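Local structure of activating signal cointegrator 1 complex subunit 3 (Homo sapiens, 6YXQ) at residues Q68-D73 / N139-H144; K75-A80 / C135-R140; A98-M103 / K117-M122. The protein unwinds duplex DNA in the 3'-5' direction using ATP for alkylation repair and takes part in the rescue of stalled ribosomes, its N-terminal region here binding ASCC2. All coordinates share one frame; numbering follows the deposited sequence.

Contact 1 (Q68-D73 / N139-H144)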
ATOM      1  N   GLN A  68      -7.099  31.554  40.783  1.00 97.94           N
ATOM      2  CA  GLN A  68      -6.768  31.075  42.128  1.00100.24           C
ATOM      3  C   GLN A  68      -7.165  29.611  42.335  1.00 94.37           C
ATOM      4  O   GLN A  68      -6.363  28.798  42.813  1.00 87.30           O
ATOM      5  CB  GLN A  68      -7.428  31.969  43.182  1.00116.55           C
ATOM      6  CG  GLN A  68      -6.839  31.797  44.580  1.00130.57           C
ATOM      7  CD  GLN A  68      -7.853  32.008  45.692  1.00138.35           C
ATOM      8  OE1 GLN A  68      -8.953  31.454  45.661  1.00150.46           O
ATOM      9  NE2 GLN A  68      -7.484  32.808  46.687  1.00126.38           N
ATOM     10  N   SER A  69      -8.404  29.259  41.983  1.00102.84           N
ATOM     11  CA  SER A  69      -8.862  27.874  42.100  1.00109.28           C
ATOM     12  C   SER A  69      -8.307  26.979  40.991  1.00113.06           C
ATOM     13  O   SER A  69      -8.053  25.775  41.207  1.00122.52           O
ATOM     14  CB  SER A  69     -10.388  27.836  42.075  1.00104.60           C
ATOM     15  OG  SER A  69     -10.854  26.646  41.462  1.00110.52           O
ATOM     16  N   ILE A  70      -8.124  27.543  39.798  1.00 89.00           N
ATOM     17  CA  ILE A  70      -7.662  26.744  38.674  1.00 61.74           C
ATOM     18  C   ILE A  70      -6.243  26.250  38.908  1.00 77.19           C
ATOM     19  O   ILE A  70      -5.857  25.196  38.396  1.00 89.82           O
ATOM     20  CB  ILE A  70      -7.809  27.567  37.381  1.00 72.70           C
ATOM     21  CG1 ILE A  70      -9.258  27.504  36.905  1.00 64.64           C
ATOM     22  CG2 ILE A  70      -6.852  27.091  36.284  1.00 76.67           C
ATOM     23  CD1 ILE A  70      -9.693  28.715  36.152  1.00 70.11           C
ATOM     24  N   ASN A  71      -5.452  26.968  39.710  1.00 91.03           N
ATOM     25  CA  ASN A  71      -4.104  26.482  40.007  1.00 94.36           C
ATOM     26  C   ASN A  71      -4.139  25.219  40.870  1.00 88.86           C
ATOM     27  O   ASN A  71      -3.343  24.294  40.661  1.00 77.12           O
ATOM     28  CB  ASN A  71      -3.283  27.585  40.670  1.00101.78           C
ATOM     29  CG  ASN A  71      -2.942  28.710  39.704  1.00106.12           C
ATOM     30  OD1 ASN A  71      -3.427  28.737  38.569  1.00102.83           O
ATOM     31  ND2 ASN A  71      -2.104  29.643  40.150  1.00105.12           N
ATOM     32  N   GLU A  72      -5.068  25.144  41.826  1.00 93.52           N
ATOM     33  CA  GLU A  72      -5.229  23.905  42.580  1.00 87.83           C
ATOM     34  C   GLU A  72      -5.717  22.777  41.679  1.00 88.88           C
ATOM     35  O   GLU A  72      -5.281  21.624  41.819  1.00 85.03           O
ATOM     36  CB  GLU A  72      -6.187  24.119  43.752  1.00 89.51           C
ATOM     37  CG  GLU A  72      -5.634  25.019  44.851  1.00107.84           C
ATOM     38  CD  GLU A  72      -4.158  24.770  45.132  1.00121.29           C
ATOM     39  OE1 GLU A  72      -3.322  25.620  44.750  1.00120.08           O
ATOM     40  OE2 GLU A  72      -3.834  23.722  45.734  1.00119.23           O
ATOM     41  N   ASP A  73      -6.614  23.089  40.741  1.00 81.02           N
ATOM     42  CA  ASP A  73      -7.040  22.057  39.791  1.00 70.81           C
ATOM     43  C   ASP A  73      -5.861  21.537  38.970  1.00 66.37           C
ATOM     44  O   ASP A  73      -5.702  20.322  38.783  1.00 80.35           O
ATOM     45  CB  ASP A  73      -8.135  22.602  38.880  1.00 74.89           C
ATOM     46  CG  ASP A  73      -9.429  22.863  39.625  1.00 84.08           C
ATOM     47  OD1 ASP A  73      -9.765  22.063  40.524  1.00 89.23           O
ATOM     48  OD2 ASP A  73     -10.100  23.872  39.318  1.00 84.28           O
ATOM     49  N   ASN A 139     -12.505  19.086  34.216  1.00 65.73           N
ATOM     50  CA  ASN A 139     -13.862  19.592  34.054  1.00 65.94           C
ATOM     51  C   ASN A 139     -14.141  20.740  35.011  1.00 66.94           C
ATOM     52  O   ASN A 139     -14.891  21.664  34.670  1.00 65.75           O
ATOM     53  CB  ASN A 139     -14.870  18.463  34.239  1.00 58.86           C
ATOM     54  CG  ASN A 139     -15.089  17.687  32.964  1.00 79.78           C
ATOM     55  OD1 ASN A 139     -15.910  18.060  32.126  1.00 97.23           O
ATOM     56  ND2 ASN A 139     -14.333  16.616  32.795  1.00 89.70           N
ATOM     57  N   ARG A 140     -13.541  20.706  36.203  1.00 69.06           N
ATOM     58  CA  ARG A 140     -13.599  21.863  37.082  1.00 61.92           C
ATOM     59  C   ARG A 140     -13.038  23.090  36.384  1.00 61.29           C
ATOM     60  O   ARG A 140     -13.647  24.165  36.423  1.00 61.71           O
ATOM     61  CB  ARG A 140     -12.837  21.584  38.380  1.00 63.56           C
ATOM     62  CG  ARG A 140     -13.679  20.974  39.493  1.00 70.42           C
ATOM     63  CD  ARG A 140     -12.994  21.091  40.847  1.00 87.89           C
ATOM     64  NE  ARG A 140     -11.721  20.374  40.878  1.00109.78           N
ATOM     65  CZ  ARG A 140     -11.591  19.073  41.129  1.00109.29           C
ATOM     66  NH1 ARG A 140     -12.661  18.326  41.377  1.00108.13           N
ATOM     67  NH2 ARG A 140     -10.387  18.516  41.128  1.00104.79           N
ATOM     68  N   ILE A 141     -11.889  22.942  35.717  1.00 57.16           N
ATOM     69  CA  ILE A 141     -11.282  24.080  35.025  1.00 56.75           C
ATOM     70  C   ILE A 141     -12.188  24.575  33.900  1.00 72.97           C
ATOM     71  O   ILE A 141     -12.466  25.775  33.783  1.00 77.98           O
ATOM     72  CB  ILE A 141      -9.888  23.710  34.495  1.00 56.96           C
ATOM     73  CG1 ILE A 141      -8.877  23.685  35.632  1.00 51.47           C
ATOM     74  CG2 ILE A 141      -9.441  24.699  33.429  1.00 57.11           C
ATOM     75  CD1 ILE A 141      -7.464  23.388  35.165  1.00 53.42           C
ATOM     76  N   ILE A 142     -12.661  23.657  33.053  1.00 66.81           N
ATOM     77  CA  ILE A 142     -13.451  24.058  31.888  1.00 58.75           C
ATOM     78  C   ILE A 142     -14.774  24.683  32.314  1.00 75.45           C
ATOM     79  O   ILE A 142     -15.350  25.501  31.583  1.00 73.59           O
ATOM     80  CB  ILE A 142     -13.671  22.858  30.946  1.00 53.43           C
ATOM     81  CG1 ILE A 142     -12.332  22.308  30.451  1.00 52.29           C
ATOM     82  CG2 ILE A 142     -14.503  23.260  29.749  1.00 47.39           C
ATOM     83  CD1 ILE A 142     -11.575  23.266  29.570  1.00 57.87           C
ATOM     84  N   SER A 143     -15.273  24.334  33.502  1.00 83.66           N
ATOM     85  CA  SER A 143     -16.501  24.950  33.987  1.00 63.59           C
ATOM     86  C   SER A 143     -16.377  26.460  34.149  1.00 72.18           C
ATOM     87  O   SER A 143     -17.399  27.133  34.318  1.00 83.47           O
ATOM     88  CB  SER A 143     -16.914  24.308  35.312  1.00 62.59           C
ATOM     89  OG  SER A 143     -16.125  24.788  36.386  1.00 73.96           O
ATOM     90  N   HIS A 144     -15.161  27.007  34.096  1.00 70.98           N
ATOM     91  CA  HIS A 144     -14.949  28.447  34.118  1.00 69.42           C
ATOM     92  C   HIS A 144     -14.808  29.045  32.721  1.00 73.96           C
ATOM     93  O   HIS A 144     -14.802  30.274  32.586  1.00 70.07           O
ATOM     94  CB  HIS A 144     -13.704  28.788  34.946  1.00 64.44           C
ATOM     95  CG  HIS A 144     -13.802  28.383  36.385  1.00 76.59           C
ATOM     96  ND1 HIS A 144     -14.001  29.292  37.400  1.00 86.32           N
ATOM     97  CD2 HIS A 144     -13.721  27.169  36.980  1.00 78.29           C
ATOM     98  CE1 HIS A 144     -14.044  28.658  38.557  1.00 87.74           C
ATOM     99  NE2 HIS A 144     -13.874  27.368  38.331  1.00 83.11           N
TER
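Asp73 and Ile70 of helix 64-85 meet Arg140 and Ile141, in the last part of helix 128-142, and the nearby His144, a helix-helix contact in the all-helical N-terminal region of ASCC3. The tight part is made by Ile70, Ile141 and the CB of Asp73. Ile141 sends CG1 and CD1 toward the other helix, and its CG1 lies 3.5 Å from CB of Asp73 as the two side chains run past one another head to tail. Ile70 lies roughly perpendicular to Ile141, with its CG2 branch 3.9 Å from Ile141 CD1. The other arm of Ile70 serves a different neighbour: CG1 stands beside the backbone N (chi1 -81°) and carries CD1 over one face of the His144 ring, toward its rim, 4.1 Å from CG. Phe102 of helix 91-105 packs on Ile141 as well, and Leu62 of a loop on Ile70.

Looser is the approach of Ser69 to His144, where OG comes no nearer than 4.4 Å to NE2, and Arg140 is exposed. Buried Asp73 spans both parts, with CB in the packing and its carboxylate in a salt bridge. The Arg140 chain bends at chi3 and turns NE back to Asp73, whose second carboxylate oxygen, OD2, lies alongside CB of Arg140. Ser143 OG donates to Arg140 O at 2.6 Å. The salt bridge is a single, nearly straight hydrogen bond: Arg140 NE points at Asp73 OD1, 2.6 Å away with an N-H...O angle of 165°, in the guanidinium plane but from above the plane of the carboxylate.

Contact 2 (K75-A80 / C135-R140); sequences KDILHA and CNATNR
Ile77 faces Ala137 where helices 64-85 and 128-142 run antiparallel, their short segments 8.7 Å apart at the axes with 156° between their directions. From CB, which points at the other helix, Ile77 divides. CG1 leaves beside the backbone N (chi1 -58°) and meets the methyl CB of Ala137 at 3.5 Å; the small alanine lets the helices come close. The chain then runs on extended, and its tip CD1 ends 3.6 Å from Thr138 OG1. That hydroxyl has its polar partner in Ala134 O, one turn back, so toward Ile77 it offers only packing. The CG2 methyl packs against the carbonyl O of Ala98 on helix 91-105.

Beside this packing, Asp76 CB touches the same Ala137 methyl at 3.9 Å. Its OD2 forms a weak salt bridge with Arg140 NH2, 3.3 Å long and bent to 126°, the carboxylate and guanidinium planes being nearly perpendicular. Asp73 is the arginine's stronger partner, through NE. Helix 91-105 lies against both helices, with Ala98 on Ile77 and Phe102 on Thr138, making this a buried three-helix junction.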
ATOM      1  N   LYS A  75      -2.784  21.535  39.860  1.00 71.94           N
ATOM      2  CA  LYS A  75      -1.943  20.717  40.731  1.00 70.21           C
ATOM      3  C   LYS A  75      -2.516  19.312  40.875  1.00 73.80           C
ATOM      4  O   LYS A  75      -1.763  18.332  40.940  1.00 68.60           O
ATOM      5  CB  LYS A  75      -1.786  21.389  42.095  1.00 79.27           C
ATOM      6  CG  LYS A  75      -0.858  22.600  42.070  1.00 98.36           C
ATOM      7  CD  LYS A  75      -0.791  23.309  43.418  1.00104.34           C
ATOM      8  CE  LYS A  75       0.491  24.127  43.544  1.00114.87           C
ATOM      9  NZ  LYS A  75       0.525  25.289  42.605  1.00118.11           N
ATOM     10  N   ASP A  76      -3.847  19.197  40.925  1.00 76.54           N
ATOM     11  CA  ASP A  76      -4.469  17.875  40.915  1.00 65.22           C
ATOM     12  C   ASP A  76      -4.088  17.104  39.657  1.00 69.67           C
ATOM     13  O   ASP A  76      -3.765  15.907  39.715  1.00 73.17           O
ATOM     14  CB  ASP A  76      -5.989  18.001  41.023  1.00 54.85           C
ATOM     15  CG  ASP A  76      -6.444  18.533  42.375  1.00 74.42           C
ATOM     16  OD1 ASP A  76      -5.774  18.256  43.395  1.00 68.78           O
ATOM     17  OD2 ASP A  76      -7.485  19.226  42.414  1.00 85.73           O
ATOM     18  N   ILE A  77      -4.112  17.784  38.506  1.00 73.91           N
ATOM     19  CA  ILE A  77      -3.739  17.130  37.250  1.00 75.74           C
ATOM     20  C   ILE A  77      -2.263  16.735  37.259  1.00 74.51           C
ATOM     21  O   ILE A  77      -1.887  15.660  36.773  1.00 62.72           O
ATOM     22  CB  ILE A  77      -4.067  18.032  36.045  1.00 63.43           C
ATOM     23  CG1 ILE A  77      -5.550  18.390  36.021  1.00 60.90           C
ATOM     24  CG2 ILE A  77      -3.682  17.341  34.753  1.00 53.23           C
ATOM     25  CD1 ILE A  77      -5.917  19.362  34.916  1.00 61.62           C
ATOM     26  N   LEU A  78      -1.400  17.605  37.792  1.00 68.41           N
ATOM     27  CA  LEU A  78       0.022  17.283  37.878  1.00 72.68           C
ATOM     28  C   LEU A  78       0.256  16.063  38.755  1.00 76.60           C
ATOM     29  O   LEU A  78       1.092  15.209  38.435  1.00 79.17           O
ATOM     30  CB  LEU A  78       0.801  18.475  38.427  1.00 73.82           C
ATOM     31  CG  LEU A  78       1.013  19.636  37.464  1.00 75.39           C
ATOM     32  CD1 LEU A  78       1.395  20.889  38.232  1.00 78.75           C
ATOM     33  CD2 LEU A  78       2.069  19.266  36.434  1.00 72.49           C
ATOM     34  N   HIS A  79      -0.468  15.970  39.871  1.00 60.09           N
ATOM     35  CA  HIS A  79      -0.350  14.801  40.735  1.00 65.14           C
ATOM     36  C   HIS A  79      -0.803  13.534  40.011  1.00 65.93           C
ATOM     37  O   HIS A  79      -0.142  12.485  40.095  1.00 65.53           O
ATOM     38  CB  HIS A  79      -1.157  15.038  42.015  1.00 65.79           C
ATOM     39  CG  HIS A  79      -1.084  13.914  42.999  1.00 78.32           C
ATOM     40  ND1 HIS A  79       0.093  13.268  43.308  1.00 87.69           N
ATOM     41  CD2 HIS A  79      -2.044  13.327  43.751  1.00 82.27           C
ATOM     42  CE1 HIS A  79      -0.146  12.325  44.201  1.00 90.23           C
ATOM     43  NE2 HIS A  79      -1.435  12.339  44.486  1.00 86.08           N
ATOM     44  N   ALA A  80      -1.923  13.615  39.283  1.00 51.85           N
ATOM     45  CA  ALA A  80      -2.390  12.457  38.524  1.00 62.99           C
ATOM     46  C   ALA A  80      -1.357  12.023  37.493  1.00 66.00           C
ATOM     47  O   ALA A  80      -1.113  10.823  37.310  1.00 70.19           O
ATOM     48  CB  ALA A  80      -3.723  12.765  37.842  1.00 45.51           C
ATOM     49  N   CYS A 135      -9.631  13.842  35.160  1.00 67.63           N
ATOM     50  CA  CYS A 135     -10.845  14.258  34.467  1.00 63.23           C
ATOM     51  C   CYS A 135     -11.674  15.215  35.320  1.00 65.17           C
ATOM     52  O   CYS A 135     -12.209  16.208  34.809  1.00 69.78           O
ATOM     53  CB  CYS A 135     -11.668  13.036  34.077  1.00 51.71           C
ATOM     54  SG  CYS A 135     -13.246  13.461  33.351  1.00 59.54           S
ATOM     55  N   ASN A 136     -11.788  14.941  36.623  1.00 61.76           N
ATOM     56  CA  ASN A 136     -12.530  15.843  37.500  1.00 68.70           C
ATOM     57  C   ASN A 136     -11.885  17.222  37.542  1.00 63.50           C
ATOM     58  O   ASN A 136     -12.579  18.242  37.441  1.00 73.15           O
ATOM     59  CB  ASN A 136     -12.633  15.255  38.909  1.00 72.01           C
ATOM     60  CG  ASN A 136     -13.581  14.071  38.981  1.00 67.87           C
ATOM     61  OD1 ASN A 136     -14.229  13.724  37.996  1.00 64.76           O
ATOM     62  ND2 ASN A 136     -13.653  13.435  40.146  1.00 61.99           N
ATOM     63  N   ALA A 137     -10.559  17.276  37.680  1.00 58.84           N
ATOM     64  CA  ALA A 137      -9.878  18.568  37.712  1.00 52.71           C
ATOM     65  C   ALA A 137     -10.046  19.318  36.394  1.00 55.40           C
ATOM     66  O   ALA A 137     -10.291  20.534  36.383  1.00 66.11           O
ATOM     67  CB  ALA A 137      -8.402  18.368  38.037  1.00 48.22           C
ATOM     68  N   THR A 138      -9.932  18.609  35.272  1.00 54.45           N
ATOM     69  CA  THR A 138     -10.083  19.252  33.973  1.00 50.62           C
ATOM     70  C   THR A 138     -11.478  19.827  33.795  1.00 59.16           C
ATOM     71  O   THR A 138     -11.638  20.935  33.268  1.00 64.14           O
ATOM     72  CB  THR A 138      -9.783  18.256  32.863  1.00 42.93           C
ATOM     73  OG1 THR A 138      -8.494  17.676  33.090  1.00 62.92           O
ATOM     74  CG2 THR A 138      -9.793  18.959  31.534  1.00 46.39           C
ATOM     75  N   ASN A 139     -12.505  19.086  34.216  1.00 65.73           N
ATOM     76  CA  ASN A 139     -13.862  19.592  34.054  1.00 65.94           C
ATOM     77  C   ASN A 139     -14.141  20.740  35.011  1.00 66.94           C
ATOM     78  O   ASN A 139     -14.891  21.664  34.670  1.00 65.75           O
ATOM     79  CB  ASN A 139     -14.870  18.463  34.239  1.00 58.86           C
ATOM     80  CG  ASN A 139     -15.089  17.687  32.964  1.00 79.78           C
ATOM     81  OD1 ASN A 139     -15.910  18.060  32.126  1.00 97.23           O
ATOM     82  ND2 ASN A 139     -14.333  16.616  32.795  1.00 89.70           N
ATOM     83  N   ARG A 140     -13.541  20.706  36.203  1.00 69.06           N
ATOM     84  CA  ARG A 140     -13.599  21.863  37.082  1.00 61.92           C
ATOM     85  C   ARG A 140     -13.038  23.090  36.384  1.00 61.29           C
ATOM     86  O   ARG A 140     -13.647  24.165  36.423  1.00 61.71           O
ATOM     87  CB  ARG A 140     -12.837  21.584  38.380  1.00 63.56           C
ATOM     88  CG  ARG A 140     -13.679  20.974  39.493  1.00 70.42           C
ATOM     89  CD  ARG A 140     -12.994  21.091  40.847  1.00 87.89           C
ATOM     90  NE  ARG A 140     -11.721  20.374  40.878  1.00109.78           N
ATOM     91  CZ  ARG A 140     -11.591  19.073  41.129  1.00109.29           C
ATOM     92  NH1 ARG A 140     -12.661  18.326  41.377  1.00108.13           N
ATOM     93  NH2 ARG A 140     -10.387  18.516  41.128  1.00104.79           N
TER

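Contact 3 (A98-M103 / K117-M122)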
ATOM      1  N   ALA A  98       0.743  15.544  32.117  1.00 76.52           N
ATOM      2  CA  ALA A  98      -0.371  16.357  32.597  1.00 60.12           C
ATOM      3  C   ALA A  98      -1.048  17.095  31.450  1.00 64.37           C
ATOM      4  O   ALA A  98      -2.279  17.210  31.416  1.00 64.67           O
ATOM      5  CB  ALA A  98       0.111  17.346  33.657  1.00 44.63           C
ATOM      6  N   ALA A  99      -0.259  17.614  30.508  1.00 71.30           N
ATOM      7  CA  ALA A  99      -0.845  18.250  29.330  1.00 64.64           C
ATOM      8  C   ALA A  99      -1.653  17.247  28.521  1.00 63.11           C
ATOM      9  O   ALA A  99      -2.752  17.556  28.045  1.00 71.70           O
ATOM     10  CB  ALA A  99       0.247  18.878  28.468  1.00 51.59           C
ATOM     11  N   PHE A 100      -1.124  16.032  28.374  1.00 73.22           N
ATOM     12  CA  PHE A 100      -1.848  14.972  27.683  1.00 70.75           C
ATOM     13  C   PHE A 100      -3.149  14.627  28.396  1.00 74.07           C
ATOM     14  O   PHE A 100      -4.177  14.395  27.750  1.00 83.61           O
ATOM     15  CB  PHE A 100      -0.957  13.737  27.570  1.00 65.36           C
ATOM     16  CG  PHE A 100      -1.624  12.577  26.913  1.00 72.79           C
ATOM     17  CD1 PHE A 100      -1.736  12.520  25.538  1.00 84.20           C
ATOM     18  CD2 PHE A 100      -2.144  11.544  27.669  1.00 79.25           C
ATOM     19  CE1 PHE A 100      -2.357  11.454  24.926  1.00 89.48           C
ATOM     20  CE2 PHE A 100      -2.764  10.474  27.063  1.00 82.18           C
ATOM     21  CZ  PHE A 100      -2.871  10.428  25.688  1.00 88.23           C
ATOM     22  N   LEU A 101      -3.124  14.580  29.727  1.00 76.58           N
ATOM     23  CA  LEU A 101      -4.341  14.306  30.485  1.00 72.41           C
ATOM     24  C   LEU A 101      -5.370  15.407  30.275  1.00 77.70           C
ATOM     25  O   LEU A 101      -6.530  15.131  29.943  1.00 56.28           O
ATOM     26  CB  LEU A 101      -4.016  14.153  31.971  1.00 47.04           C
ATOM     27  CG  LEU A 101      -3.317  12.850  32.348  1.00 50.15           C
ATOM     28  CD1 LEU A 101      -3.035  12.821  33.826  1.00 59.27           C
ATOM     29  CD2 LEU A 101      -4.149  11.643  31.936  1.00 51.75           C
ATOM     30  N   PHE A 102      -4.956  16.665  30.463  1.00 85.49           N
ATOM     31  CA  PHE A 102      -5.868  17.788  30.277  1.00 79.89           C
ATOM     32  C   PHE A 102      -6.503  17.744  28.898  1.00 68.21           C
ATOM     33  O   PHE A 102      -7.725  17.863  28.764  1.00 64.07           O
ATOM     34  CB  PHE A 102      -5.133  19.111  30.489  1.00 68.87           C
ATOM     35  CG  PHE A 102      -5.975  20.326  30.202  1.00 68.36           C
ATOM     36  CD1 PHE A 102      -6.724  20.919  31.205  1.00 79.32           C
ATOM     37  CD2 PHE A 102      -6.008  20.883  28.933  1.00 67.90           C
ATOM     38  CE1 PHE A 102      -7.497  22.044  30.945  1.00 77.05           C
ATOM     39  CE2 PHE A 102      -6.786  22.006  28.665  1.00 67.60           C
ATOM     40  CZ  PHE A 102      -7.530  22.584  29.670  1.00 57.09           C
ATOM     41  N   MET A 103      -5.684  17.551  27.859  1.00 73.51           N
ATOM     42  CA  MET A 103      -6.217  17.511  26.501  1.00 76.35           C
ATOM     43  C   MET A 103      -7.090  16.285  26.274  1.00 78.05           C
ATOM     44  O   MET A 103      -7.988  16.314  25.426  1.00 80.96           O
ATOM     45  CB  MET A 103      -5.072  17.548  25.493  1.00 63.18           C
ATOM     46  CG  MET A 103      -4.285  18.840  25.539  1.00 66.62           C
ATOM     47  SD  MET A 103      -5.326  20.266  25.191  1.00 66.27           S
ATOM     48  CE  MET A 103      -6.040  19.737  23.643  1.00 69.09           C
ATOM     49  N   LYS A 117      -8.153   3.721  27.210  1.00 79.79           N
ATOM     50  CA  LYS A 117      -7.308   3.053  26.230  1.00 77.87           C
ATOM     51  C   LYS A 117      -6.238   3.992  25.698  1.00 75.21           C
ATOM     52  O   LYS A 117      -5.105   3.568  25.450  1.00 82.87           O
ATOM     53  CB  LYS A 117      -8.158   2.489  25.089  1.00 64.72           C
ATOM     54  CG  LYS A 117      -7.947   0.996  24.864  1.00 89.82           C
ATOM     55  CD  LYS A 117      -8.283   0.199  26.137  1.00107.53           C
ATOM     56  CE  LYS A 117      -8.013  -1.290  25.977  1.00 97.67           C
ATOM     57  NZ  LYS A 117      -9.096  -1.919  25.191  1.00 98.54           N
ATOM     58  N   ALA A 118      -6.567   5.274  25.535  1.00 65.43           N
ATOM     59  CA  ALA A 118      -5.574   6.227  25.049  1.00 60.34           C
ATOM     60  C   ALA A 118      -4.447   6.401  26.056  1.00 64.38           C
ATOM     61  O   ALA A 118      -3.260   6.366  25.698  1.00 86.48           O
ATOM     62  CB  ALA A 118      -6.242   7.567  24.746  1.00 43.79           C
ATOM     63  N   ILE A 119      -4.799   6.584  27.329  1.00 66.21           N
ATOM     64  CA  ILE A 119      -3.764   6.719  28.349  1.00 71.67           C
ATOM     65  C   ILE A 119      -2.913   5.459  28.409  1.00 62.88           C
ATOM     66  O   ILE A 119      -1.690   5.533  28.562  1.00 73.72           O
ATOM     67  CB  ILE A 119      -4.387   7.052  29.717  1.00 65.11           C
ATOM     68  CG1 ILE A 119      -5.198   8.348  29.626  1.00 65.05           C
ATOM     69  CG2 ILE A 119      -3.296   7.177  30.764  1.00 46.29           C
ATOM     70  CD1 ILE A 119      -5.988   8.682  30.868  1.00 52.89           C
ATOM     71  N   LYS A 120      -3.540   4.285  28.270  1.00 68.95           N
ATOM     72  CA  LYS A 120      -2.768   3.045  28.310  1.00 77.09           C
ATOM     73  C   LYS A 120      -1.818   2.953  27.125  1.00 76.29           C
ATOM     74  O   LYS A 120      -0.654   2.574  27.282  1.00 80.15           O
ATOM     75  CB  LYS A 120      -3.694   1.832  28.342  1.00 74.54           C
ATOM     76  CG  LYS A 120      -2.947   0.512  28.408  1.00 79.44           C
ATOM     77  CD  LYS A 120      -3.886  -0.685  28.283  1.00 93.75           C
ATOM     78  CE  LYS A 120      -3.473  -1.813  29.231  1.00 91.57           C
ATOM     79  NZ  LYS A 120      -4.564  -2.795  29.499  1.00 77.56           N
ATOM     80  N   GLN A 121      -2.300   3.307  25.934  1.00 76.28           N
ATOM     81  CA  GLN A 121      -1.448   3.349  24.751  1.00 68.62           C
ATOM     82  C   GLN A 121      -0.251   4.265  24.960  1.00 81.40           C
ATOM     83  O   GLN A 121       0.855   3.967  24.497  1.00 88.32           O
ATOM     84  CB  GLN A 121      -2.263   3.817  23.549  1.00 57.26           C
ATOM     85  CG  GLN A 121      -1.468   3.947  22.280  1.00 69.11           C
ATOM     86  CD  GLN A 121      -1.548   2.692  21.437  1.00 84.05           C
ATOM     87  OE1 GLN A 121      -0.667   2.425  20.624  1.00101.80           O
ATOM     88  NE2 GLN A 121      -2.609   1.913  21.628  1.00 90.28           N
ATOM     89  N   MET A 122      -0.449   5.383  25.661  1.00 82.47           N
ATOM     90  CA  MET A 122       0.642   6.338  25.811  1.00 84.82           C
ATOM     91  C   MET A 122       1.631   5.960  26.915  1.00 73.75           C
ATOM     92  O   MET A 122       2.830   6.219  26.764  1.00 82.84           O
ATOM     93  CB  MET A 122       0.078   7.736  26.068  1.00104.18           C
ATOM     94  CG  MET A 122       1.034   8.869  25.715  1.00109.05           C
ATOM     95  SD  MET A 122       1.468   8.876  23.970  1.00115.36           S
ATOM     96  CE  MET A 122      -0.075   9.407  23.222  1.00110.04           C
TER
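A Met-aromatic contact joins helix 91-105 to helix 113-123, the next helix along the chain, as the two run antiparallel at 160° with their short segments 11.3 Å apart at the axes. That spacing is bridged by long side chains. Phe100 has CG anti to its backbone N (chi1 178°), which extends the ring outward from its helix toward the other one. Met122 comes over one face: its CG stands above the middle of the ring, 4.2 Å from the centroid and 11° off the normal, a CH-pi contact. From there the methionine chain bends at both chi2 and chi3. The bends keep SD above the same face, at a longer 5.1 Å from the Phe100 centroid, and bring the terminal methyl CE back to 3.5 Å from ring atom CE1.

The edge of the ring is used too. CE2 lies 4.1 Å from Ile119 CA, close to the ring plane, so the phenyl group rests against the helix backbone itself. Beyond it Ile119 turns to Leu101, with CD1 3.6 Å from Leu101 CD2. Leu101 also packs on Ala134 of helix 128-142 and Ile84 of helix 64-85, while Val44 touches Met122 and Leu47 touches Phe100. On helix 113-123, Lys117 and Gln121 instead reach the ASCC2 chain: Lys117 makes a salt bridge with Glu57 of ASCC2, and Gln121 packs on Phe65 of ASCC2.

Between the two segments the attraction is dispersion and CH-pi, with the sulfur above the ring at a distance, so it depends on shape and not on matched charges.

After the N-terminal helices, which supply no segment to the three contacts, helix 64-85 provides one side of contact 1 and then, further along, of contact 2. The chain continues into helix 91-105 and helix 113-123, which close the short loop of contact 3 on each other. Helix 128-142 then returns to helix 64-85 and closes contact 2 before contact 1, so the three loops nest, with contact 3 innermost and contact 1 outermost. Contacts 1 and 2 share Arg140, and their centres lie 8 Å apart. Phe102 ties helix 91-105 to helix 128-142, packing against Thr138, Ile141 and Ile142, while contact 3, through Phe100 and Leu101, brings helix 113-123 onto helix 91-105.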